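Peptidoglycan D,D-transpeptidase FtsI (Burkholderia pseudomallei, PDB 6HZI) probably cross-links the peptide stems of septal peptidoglycan during cell division as a D,D-transpeptidase, and belongs to the penicillin-binding proteins targeted by beta-lactams. Local coordinates at residues 167-171 with 172-176; 183-186 with 187-191; 226-229 with 230-234; 312-315 with 316-320. All blocks are in the same frame, centred on the assembly; numbering follows the deposited sequence.

Contact 1 (167-171 with 172-176); sequences KNWRR and IEQAT
Glu173 turns its carboxylate back over the start of helix 171-178 and takes the backbone N-H of Arg170, the N-cap residue, with N to OE1 at 2.7 Å. Bent at chi2 (149°), the chain brings OE1 round to meet this N-H nearly along the C-O bond. Two further polar links run the other way. Arg170 O accepts from Gln174 N at 3.3 Å, close to straight, and from Glu173 N at 2.9 Å, the latter donor standing well above the carbonyl plane. Arg171 O continues the helix by accepting from Ala175 N.

Charge plays a looser part: Arg170 NH1 stays 4.4 Å from Glu173 OE2, too far for a salt bridge, with the guanidinium nearly perpendicular to the carboxylate. In van der Waals contact, the Ile172 methyl CG2 lies over the centre of one face of the Arg170 guanidinium, and Trp169 CE3 meets Gln174 CB at 4.0 Å. The indole NE1 bonds to Arg164 O, Gln174 NE2 to Met133 O, and Arg171 forms a salt bridge with Asp99.

The carboxylate thus takes the N-cap N-H without a reciprocal side-chain bond from Arg170; its negative charge would probably also be stabilised by the helix dipole.

Contact 2 (183-186 with 187-191); sequences LSVS and LFQLA
Ser186 and Gln189 exchange bonds in both directions across the first turn of helix 187-198, a capping box in which a neutral glutamine does the work often given to glutamate. Gln189 N donates to Ser186 OG at 3.1 Å, and Ser186 N donates to Gln189 OE1 at 2.9 Å, the donor lying 30° out of the amide's carbonyl plane. The serine hydroxyl can reach the helix because OG sits between its own backbone N and carbonyl carbon (chi1 65°), which turns it toward the N-H of Gln189. There Ser186 OG also touches Gln189 CG at 3.3 Å.

The glutamine amide has work at both ends. A water 2.8 Å from Gln189 OE1 also lies near Ser184 O, just before the short strand, and may bridge them, while NE2 is held by Gln149 O and Ala160 O. With partners on both the oxygen and the nitrogen, the amide should have little freedom to flip. The ordinary helical bond from Leu190 N to Ser186 O completes the turn.

Beside the polar cap, Val185 CG2 presses on Leu190 CG at 3.5 Å, tighter than a usual carbon contact, and the two side chains cross at about a right angle.

The residues that touch are all buried. Val185 pairs through its backbone with Phe63 of strand 62-63, on which Leu190 also packs; Leu187 and Phe188 reach the central sheet, Leu187 touching strands 33-40 and 290-297 and Phe188 resting on Met37 of strand 33-40.

Contact 3 (226-229 with 230-234); sequences TTAR and EVRTM
Arg232 folds its guanidinium back along helix 225-238, one of the helices in the alpha-helical part of the penicillin-binding transpeptidase domain, until it lies against Ala228 and Arg229. Arg232 NH2 touches Arg229 CG at 3.4 Å, Arg232 NH1 meets Ala228 CB at 3.7 Å, and Arg229 CA lies over one face, offset toward the rim. The bend is at chi3 (-64°), which turns the group back toward the preceding turn. The two arginine guanidinium planes stand nearly perpendicular, and their charged ends do not touch.

On another side of the helix, Glu230 and Thr226 run alongside each other in the same direction, with Glu230 OE2 at 3.8 Å from Thr226 CG2.

Beneath these side chains lies the regular helix ladder, including Arg232 N to Ala228 O at 2.9 Å. What fixes the buried guanidinium is farther out: Asp200 forms a salt bridge with NH2, while Pro286 O and Ile197 O accept from NE and NH1. Thr227 OG1 is bonded to Asp79, and Val231 packs on Ser75 and Leu78, so this face of the helix lies against helix 70-79.

Arg229 O is gripped twice by Thr233, whose backbone N at 3.0 Å and OG1 at 3.2 Å approach from opposite faces of the carbonyl plane.

Contact 4 (312-315 with 316-320); sequences PVFS and AIVGD
Phe314 O receives Val318 N at 2.8 Å, nearly along the carbonyl bond, and the same two residues also meet through their side chains. Val318 CG2 stands over the centre of the phenyl ring, 3.6 Å from its centroid and 10° off the normal, a CH-pi contact. CG2 is anti to the carbonyl carbon of Val318, and this places the methyl against the preceding turn, where it also lies 3.1 Å from Phe314 O.

The other donors of this stretch of helix 310-324 are met in regular order. Ala316 N goes to Pro312 O and Ile317 N to Val313 O, the second almost straight at 3.0 Å. Gly319 N takes Ser315 O at the same length, with an angle at the hydrogen of 175°. Asp320 N completes the series on Ala316 O. Side-chain polar groups look outside the segments: Ser315 OG bonds to Ala249 O, while Asp320 spends OD1 on a salt bridge with Arg323 and OD2 on Asn21 ND2 of helix 12-28.

Along another edge of the helix, Val313 CG1 meets Ile317 CD1 at 3.9 Å, the side chains crossing at a slant. Phe314, Ile317 and Val318 all press on Val292 of strand 290-297, Ile317 reaches strand 33-40 as well, and the Phe314 ring meets that of Phe279.

Beside helix 12-28, this helix packs on the central antiparallel sheet, in the alpha/beta layering characteristic of the penicillin-binding protein and serine beta-lactamase fold.

How the contacts relate
The four contacts follow one another along the chain, each closing before the next opens, and none touches another. Contacts 1 and 2 mark the starts of successive helices, 171-178 and 187-198, about 20 Å apart, centre to centre; contact 3 lies within the next helix, 225-238, its centre about 21 Å from that of contact 2. Contact 4, on helix 310-324, is about 36 Å from contact 1, centre to centre, on the opposite side of the chain's centre. The six-stranded antiparallel sheet lies between contacts 2 and 4, which pack on opposite faces of strands 33-40 and 290-297, the layering expected of this fold. Together they sample the helical packing of one transpeptidase domain, from its periphery to its core.

Contact 1 (167-171 with 172-176)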
loop_
_atom_site.group_PDB
_atom_site.type_symbol
_atom_site.label_atom_id
_atom_site.label_comp_id
_atom_site.label_asym_id
_atom_site.label_seq_id
_atom_site.Cartn_x
_atom_site.Cartn_y
_atom_site.Cartn_z
ATOM N N LYS A 167 13.528 -18.059 9.964
ATOM C CA LYS A 167 14.123 -18.865 11.076
ATOM C C LYS A 167 14.811 -17.940 12.079
ATOM O O LYS A 167 15.021 -18.400 13.186
ATOM C CB LYS A 167 15.117 -19.929 10.588
ATOM C CG LYS A 167 14.487 -21.070 9.803
ATOM C CD LYS A 167 15.463 -22.061 9.176
ATOM C CE LYS A 167 14.729 -23.093 8.332
ATOM N NZ LYS A 167 15.619 -24.123 7.769
ATOM N N ASN A 168 15.123 -16.686 11.743
ATOM C CA ASN A 168 15.684 -15.717 12.730
ATOM C C ASN A 168 14.603 -14.905 13.448
ATOM O O ASN A 168 15.010 -14.057 14.264
ATOM C CB ASN A 168 16.603 -14.663 12.113
ATOM C CG ASN A 168 17.841 -15.267 11.507
ATOM O OD1 ASN A 168 18.099 -16.450 11.687
ATOM N ND2 ASN A 168 18.593 -14.466 10.779
ATOM N N TRP A 169 13.305 -15.081 13.156
ATOM C CA TRP A 169 12.265 -14.151 13.693
ATOM C C TRP A 169 11.973 -14.494 15.161
ATOM O O TRP A 169 11.490 -15.610 15.422
ATOM C CB TRP A 169 10.945 -14.165 12.900
ATOM C CG TRP A 169 10.937 -13.626 11.503
ATOM C CD1 TRP A 169 11.992 -13.284 10.711
ATOM C CD2 TRP A 169 9.760 -13.473 10.698
ATOM N NE1 TRP A 169 11.549 -12.903 9.480
ATOM C CE2 TRP A 169 10.186 -13.027 9.435
ATOM C CE3 TRP A 169 8.395 -13.654 10.936
ATOM C CZ2 TRP A 169 9.282 -12.730 8.421
ATOM C CZ3 TRP A 169 7.508 -13.412 9.916
ATOM C CH2 TRP A 169 7.945 -12.926 8.687
ATOM N N ARG A 170 12.199 -13.545 16.069
ATOM C CA ARG A 170 11.596 -13.565 17.427
ATOM C C ARG A 170 10.097 -13.277 17.255
ATOM O O ARG A 170 9.719 -12.568 16.299
ATOM C CB ARG A 170 12.275 -12.533 18.340
ATOM C CG ARG A 170 13.766 -12.754 18.589
ATOM C CD ARG A 170 14.420 -11.480 19.101
ATOM N NE ARG A 170 13.921 -11.189 20.435
ATOM C CZ ARG A 170 14.021 -10.023 21.075
ATOM N NH1 ARG A 170 14.593 -8.976 20.502
ATOM N NH2 ARG A 170 13.539 -9.908 22.302
ATOM N N ARG A 171 9.255 -13.758 18.157
ATOM C CA ARG A 171 7.777 -13.585 18.059
ATOM C C ARG A 171 7.393 -12.094 17.982
ATOM O O ARG A 171 6.420 -11.796 17.274
ATOM C CB ARG A 171 7.084 -14.294 19.221
ATOM C CG ARG A 171 5.587 -14.471 19.025
ATOM C CD ARG A 171 4.998 -15.469 20.005
ATOM N NE ARG A 171 5.307 -15.142 21.406
ATOM C CZ ARG A 171 4.450 -15.271 22.419
ATOM N NH1 ARG A 171 3.221 -15.698 22.195
ATOM N NH2 ARG A 171 4.797 -14.933 23.648
ATOM N N ILE A 172 8.120 -11.203 18.663
ATOM C CA ILE A 172 7.921 -9.723 18.655
ATOM C C ILE A 172 8.269 -9.102 17.271
ATOM O O ILE A 172 7.786 -7.983 16.949
ATOM C CB ILE A 172 8.760 -9.107 19.785
ATOM C CG1 ILE A 172 8.512 -7.614 19.977
ATOM C CG2 ILE A 172 10.240 -9.333 19.556
ATOM C CD1 ILE A 172 7.044 -7.223 20.132
ATOM N N GLU A 173 9.133 -9.734 16.475
ATOM C CA GLU A 173 9.461 -9.240 15.117
ATOM C C GLU A 173 8.323 -9.621 14.159
ATOM O O GLU A 173 7.940 -8.779 13.354
ATOM C CB GLU A 173 10.829 -9.775 14.703
ATOM C CG GLU A 173 11.948 -9.045 15.425
ATOM C CD GLU A 173 13.199 -9.855 15.707
ATOM O OE1 GLU A 173 13.177 -11.100 15.535
ATOM O OE2 GLU A 173 14.189 -9.232 16.092
ATOM N N GLN A 174 7.822 -10.853 14.231
ATOM C CA GLN A 174 6.559 -11.232 13.568
ATOM C C GLN A 174 5.496 -10.171 13.904
ATOM O O GLN A 174 4.758 -9.750 13.034
ATOM C CB GLN A 174 6.105 -12.625 14.004
ATOM C CG GLN A 174 4.905 -13.115 13.202
ATOM C CD GLN A 174 4.653 -14.584 13.398
ATOM O OE1 GLN A 174 5.548 -15.292 13.805
ATOM N NE2 GLN A 174 3.448 -15.060 13.109
ATOM N N ALA A 175 5.433 -9.714 15.143
ATOM C CA ALA A 175 4.401 -8.741 15.531
ATOM C C ALA A 175 4.673 -7.462 14.755
ATOM O O ALA A 175 3.766 -7.016 14.051
ATOM C CB ALA A 175 4.414 -8.487 17.022
ATOM N N THR A 176 5.869 -6.877 14.932
ATOM C CA THR A 176 6.220 -5.556 14.349
ATOM C C THR A 176 5.991 -5.675 12.838
ATOM O O THR A 176 5.415 -4.762 12.268
ATOM C CB THR A 176 7.644 -5.084 14.676
ATOM O OG1 THR A 176 8.550 -6.087 14.198
ATOM C CG2 THR A 176 7.832 -4.799 16.151
#

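Contact 2 (183-186 with 187-191)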
loop_
_atom_site.group_PDB
_atom_site.type_symbol
_atom_site.label_atom_id
_atom_site.label_comp_id
_atom_site.label_asym_id
_atom_site.label_seq_id
_atom_site.Cartn_x
_atom_site.Cartn_y
_atom_site.Cartn_z
ATOM N N LEU A 183 10.951 -4.489 8.474
ATOM C CA LEU A 183 11.263 -4.842 7.063
ATOM C C LEU A 183 11.304 -3.534 6.287
ATOM O O LEU A 183 10.742 -2.527 6.796
ATOM C CB LEU A 183 10.259 -5.853 6.497
ATOM C CG LEU A 183 8.879 -5.312 6.104
ATOM C CD1 LEU A 183 8.104 -6.331 5.267
ATOM C CD2 LEU A 183 8.060 -4.905 7.345
ATOM N N SER A 184 11.956 -3.518 5.120
ATOM C CA SER A 184 12.002 -2.293 4.293
ATOM C C SER A 184 11.601 -2.675 2.868
ATOM O O SER A 184 11.909 -3.792 2.422
ATOM C CB SER A 184 13.348 -1.575 4.380
ATOM O OG SER A 184 14.378 -2.428 3.925
ATOM N N VAL A 185 10.924 -1.747 2.193
ATOM C CA VAL A 185 10.367 -1.932 0.824
ATOM C C VAL A 185 10.608 -0.635 0.062
ATOM O O VAL A 185 10.798 0.388 0.728
ATOM C CB VAL A 185 8.860 -2.236 0.913
ATOM C CG1 VAL A 185 8.613 -3.435 1.795
ATOM C CG2 VAL A 185 8.058 -1.020 1.418
ATOM N N SER A 186 10.489 -0.665 -1.267
ATOM C CA SER A 186 10.390 0.553 -2.110
ATOM C C SER A 186 8.918 0.853 -2.371
ATOM O O SER A 186 8.086 -0.075 -2.233
ATOM C CB SER A 186 11.123 0.383 -3.388
ATOM O OG SER A 186 10.518 -0.619 -4.187
ATOM N N LEU A 187 8.601 2.093 -2.731
ATOM C CA LEU A 187 7.212 2.416 -3.093
ATOM C C LEU A 187 6.811 1.539 -4.280
ATOM O O LEU A 187 5.638 1.081 -4.328
ATOM C CB LEU A 187 7.053 3.897 -3.412
ATOM C CG LEU A 187 5.594 4.302 -3.642
ATOM C CD1 LEU A 187 4.808 4.231 -2.342
ATOM C CD2 LEU A 187 5.482 5.695 -4.247
ATOM N N PHE A 188 7.751 1.245 -5.182
ATOM C CA PHE A 188 7.460 0.388 -6.366
ATOM C C PHE A 188 7.003 -1.002 -5.895
ATOM O O PHE A 188 5.970 -1.494 -6.349
ATOM C CB PHE A 188 8.629 0.321 -7.353
ATOM C CG PHE A 188 8.337 -0.499 -8.582
ATOM C CD1 PHE A 188 8.326 -1.882 -8.526
ATOM C CD2 PHE A 188 8.090 0.098 -9.792
ATOM C CE1 PHE A 188 8.067 -2.636 -9.659
ATOM C CE2 PHE A 188 7.872 -0.652 -10.928
ATOM C CZ PHE A 188 7.863 -2.019 -10.861
ATOM N N GLN A 189 7.715 -1.609 -4.947
ATOM C CA GLN A 189 7.335 -2.952 -4.442
ATOM C C GLN A 189 5.897 -2.924 -3.877
ATOM O O GLN A 189 5.116 -3.934 -4.080
ATOM C CB GLN A 189 8.376 -3.399 -3.428
ATOM C CG GLN A 189 9.709 -3.812 -4.055
ATOM C CD GLN A 189 10.707 -4.153 -2.977
ATOM O OE1 GLN A 189 10.697 -3.511 -1.911
ATOM N NE2 GLN A 189 11.523 -5.193 -3.229
ATOM N N LEU A 190 5.516 -1.830 -3.218
ATOM C CA LEU A 190 4.209 -1.760 -2.496
ATOM C C LEU A 190 3.097 -1.653 -3.528
ATOM O O LEU A 190 2.100 -2.348 -3.374
ATOM C CB LEU A 190 4.162 -0.576 -1.523
ATOM C CG LEU A 190 4.988 -0.766 -0.242
ATOM C CD1 LEU A 190 4.928 0.469 0.676
ATOM C CD2 LEU A 190 4.545 -2.027 0.479
ATOM N N ALA A 191 3.308 -0.832 -4.547
ATOM C CA ALA A 191 2.395 -0.669 -5.689
ATOM C C ALA A 191 2.217 -2.028 -6.342
ATOM O O ALA A 191 1.073 -2.389 -6.646
ATOM C CB ALA A 191 2.918 0.362 -6.668
HETATM O O HOH W 1 11.009 -5.361 0.180
#

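Contact 3 (226-229 with 230-234)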
loop_
_atom_site.group_PDB
_atom_site.type_symbol
_atom_site.label_atom_id
_atom_site.label_comp_id
_atom_site.label_asym_id
_atom_site.label_seq_id
_atom_site.Cartn_x
_atom_site.Cartn_y
_atom_site.Cartn_z
ATOM N N THR A 226 -11.417 -14.878 -3.459
ATOM C CA THR A 226 -12.374 -14.493 -2.381
ATOM C C THR A 226 -11.581 -13.707 -1.331
ATOM O O THR A 226 -12.123 -12.685 -0.876
ATOM C CB THR A 226 -13.136 -15.667 -1.747
ATOM O OG1 THR A 226 -13.610 -16.384 -2.870
ATOM C CG2 THR A 226 -14.314 -15.264 -0.865
ATOM N N THR A 227 -10.320 -14.088 -1.087
ATOM C CA THR A 227 -9.428 -13.369 -0.154
ATOM C C THR A 227 -9.324 -11.922 -0.660
ATOM O O THR A 227 -9.458 -10.996 0.141
ATOM C CB THR A 227 -8.091 -14.093 0.056
ATOM O OG1 THR A 227 -8.325 -15.329 0.708
ATOM C CG2 THR A 227 -7.143 -13.330 0.957
ATOM N N ALA A 228 -9.237 -11.728 -1.962
ATOM C CA ALA A 228 -8.848 -10.435 -2.546
ATOM C C ALA A 228 -10.072 -9.545 -2.552
ATOM O O ALA A 228 -9.968 -8.372 -2.210
ATOM C CB ALA A 228 -8.253 -10.628 -3.923
ATOM N N ARG A 229 -11.217 -10.091 -2.909
ATOM C CA ARG A 229 -12.467 -9.281 -2.908
ATOM C C ARG A 229 -12.710 -8.777 -1.480
ATOM O O ARG A 229 -13.188 -7.645 -1.276
ATOM C CB ARG A 229 -13.643 -10.139 -3.392
ATOM C CG ARG A 229 -13.583 -10.465 -4.878
ATOM C CD ARG A 229 -14.767 -11.253 -5.391
ATOM N NE ARG A 229 -14.246 -12.083 -6.465
ATOM C CZ ARG A 229 -14.173 -13.410 -6.443
ATOM N NH1 ARG A 229 -14.656 -14.097 -5.423
ATOM N NH2 ARG A 229 -13.639 -14.057 -7.464
ATOM N N GLU A 230 -12.463 -9.641 -0.495
ATOM C CA GLU A 230 -12.771 -9.319 0.915
ATOM C C GLU A 230 -11.844 -8.227 1.438
ATOM O O GLU A 230 -12.318 -7.361 2.209
ATOM C CB GLU A 230 -12.735 -10.635 1.677
ATOM C CG GLU A 230 -14.047 -11.304 1.426
ATOM C CD GLU A 230 -14.119 -12.616 2.075
ATOM O OE1 GLU A 230 -13.009 -13.078 2.517
ATOM O OE2 GLU A 230 -15.269 -13.116 2.142
ATOM N N VAL A 231 -10.580 -8.257 1.027
ATOM C CA VAL A 231 -9.613 -7.208 1.427
ATOM C C VAL A 231 -9.989 -5.918 0.697
ATOM O O VAL A 231 -9.909 -4.830 1.321
ATOM C CB VAL A 231 -8.176 -7.691 1.185
ATOM C CG1 VAL A 231 -7.140 -6.607 1.457
ATOM C CG2 VAL A 231 -7.917 -8.913 2.051
ATOM N N ARG A 232 -10.463 -6.036 -0.546
ATOM C CA ARG A 232 -10.928 -4.839 -1.297
ATOM C C ARG A 232 -12.081 -4.163 -0.532
ATOM O O ARG A 232 -12.042 -2.905 -0.399
ATOM C CB ARG A 232 -11.246 -5.185 -2.747
ATOM C CG ARG A 232 -10.024 -5.430 -3.624
ATOM C CD ARG A 232 -10.287 -5.149 -5.098
ATOM N NE ARG A 232 -11.278 -6.019 -5.725
ATOM C CZ ARG A 232 -11.058 -7.283 -6.065
ATOM N NH1 ARG A 232 -9.902 -7.863 -5.807
ATOM N NH2 ARG A 232 -12.008 -7.987 -6.630
ATOM N N THR A 233 -13.063 -4.925 -0.026
ATOM C CA THR A 233 -14.187 -4.383 0.823
ATOM C C THR A 233 -13.598 -3.663 2.037
ATOM O O THR A 233 -13.946 -2.527 2.321
ATOM C CB THR A 233 -15.130 -5.504 1.280
ATOM O OG1 THR A 233 -15.630 -6.168 0.119
ATOM C CG2 THR A 233 -16.269 -4.994 2.124
ATOM N N MET A 234 -12.636 -4.293 2.679
ATOM C CA MET A 234 -11.971 -3.669 3.831
ATOM C C MET A 234 -11.209 -2.400 3.395
ATOM O O MET A 234 -11.235 -1.422 4.154
ATOM C CB MET A 234 -11.016 -4.670 4.489
ATOM C CG MET A 234 -11.708 -5.837 5.140
ATOM S SD MET A 234 -10.460 -7.100 5.608
ATOM C CE MET A 234 -11.529 -8.491 6.002
#

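Contact 4 (312-315 with 316-320)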
loop_
_atom_site.group_PDB
_atom_site.type_symbol
_atom_site.label_atom_id
_atom_site.label_comp_id
_atom_site.label_asym_id
_atom_site.label_seq_id
_atom_site.Cartn_x
_atom_site.Cartn_y
_atom_site.Cartn_z
ATOM N N PRO A 312 -4.761 12.721 0.288
ATOM C CA PRO A 312 -5.337 13.685 -0.648
ATOM C C PRO A 312 -4.589 13.711 -1.999
ATOM O O PRO A 312 -5.214 13.939 -3.024
ATOM C CB PRO A 312 -5.241 15.010 0.129
ATOM C CG PRO A 312 -4.966 14.609 1.554
ATOM C CD PRO A 312 -4.149 13.342 1.465
ATOM N N VAL A 313 -3.293 13.407 -2.010
ATOM C CA VAL A 313 -2.535 13.326 -3.293
ATOM C C VAL A 313 -3.028 12.108 -4.080
ATOM O O VAL A 313 -3.289 12.284 -5.267
ATOM C CB VAL A 313 -1.018 13.298 -3.091
ATOM C CG1 VAL A 313 -0.311 13.244 -4.427
ATOM C CG2 VAL A 313 -0.557 14.501 -2.294
ATOM N N PHE A 314 -3.167 10.939 -3.428
ATOM C CA PHE A 314 -3.842 9.729 -3.978
ATOM C C PHE A 314 -5.199 10.151 -4.567
ATOM O O PHE A 314 -5.530 9.859 -5.777
ATOM C CB PHE A 314 -4.054 8.670 -2.890
ATOM C CG PHE A 314 -4.913 7.492 -3.284
ATOM C CD1 PHE A 314 -4.286 6.408 -3.841
ATOM C CD2 PHE A 314 -6.297 7.417 -3.089
ATOM C CE1 PHE A 314 -4.992 5.283 -4.217
ATOM C CE2 PHE A 314 -7.005 6.284 -3.497
ATOM C CZ PHE A 314 -6.348 5.224 -4.060
ATOM N N SER A 315 -5.990 10.861 -3.749
ATOM C CA SER A 315 -7.362 11.286 -4.146
ATOM C C SER A 315 -7.334 12.057 -5.485
ATOM O O SER A 315 -8.101 11.746 -6.418
ATOM C CB SER A 315 -8.020 12.127 -3.079
ATOM O OG SER A 315 -9.342 12.431 -3.506
ATOM N N ALA A 316 -6.518 13.088 -5.543
ATOM C CA ALA A 316 -6.426 13.985 -6.728
ATOM C C ALA A 316 -5.965 13.173 -7.952
ATOM O O ALA A 316 -6.666 13.216 -8.982
ATOM C CB ALA A 316 -5.502 15.150 -6.414
ATOM N N ILE A 317 -4.883 12.386 -7.828
ATOM C CA ILE A 317 -4.360 11.563 -8.961
ATOM C C ILE A 317 -5.466 10.584 -9.417
ATOM O O ILE A 317 -5.616 10.327 -10.628
ATOM C CB ILE A 317 -3.058 10.823 -8.552
ATOM C CG1 ILE A 317 -1.903 11.794 -8.291
ATOM C CG2 ILE A 317 -2.660 9.783 -9.604
ATOM C CD1 ILE A 317 -0.690 11.142 -7.685
ATOM N N VAL A 318 -6.169 9.970 -8.476
ATOM C CA VAL A 318 -7.153 8.930 -8.840
ATOM C C VAL A 318 -8.305 9.565 -9.632
ATOM O O VAL A 318 -8.649 9.026 -10.694
ATOM C CB VAL A 318 -7.631 8.153 -7.603
ATOM C CG1 VAL A 318 -8.852 7.313 -7.945
ATOM C CG2 VAL A 318 -6.499 7.265 -7.062
ATOM N N GLY A 319 -8.935 10.616 -9.109
ATOM C CA GLY A 319 -10.000 11.312 -9.854
ATOM C C GLY A 319 -9.497 11.791 -11.219
ATOM O O GLY A 319 -10.144 11.502 -12.257
ATOM N N ASP A 320 -8.348 12.463 -11.277
ATOM C CA ASP A 320 -7.912 13.026 -12.584
ATOM C C ASP A 320 -7.708 11.838 -13.526
ATOM O O ASP A 320 -8.109 11.911 -14.683
ATOM C CB ASP A 320 -6.684 13.942 -12.450
ATOM C CG ASP A 320 -6.974 15.244 -11.718
ATOM O OD1 ASP A 320 -8.156 15.637 -11.683
ATOM O OD2 ASP A 320 -6.022 15.851 -11.157
#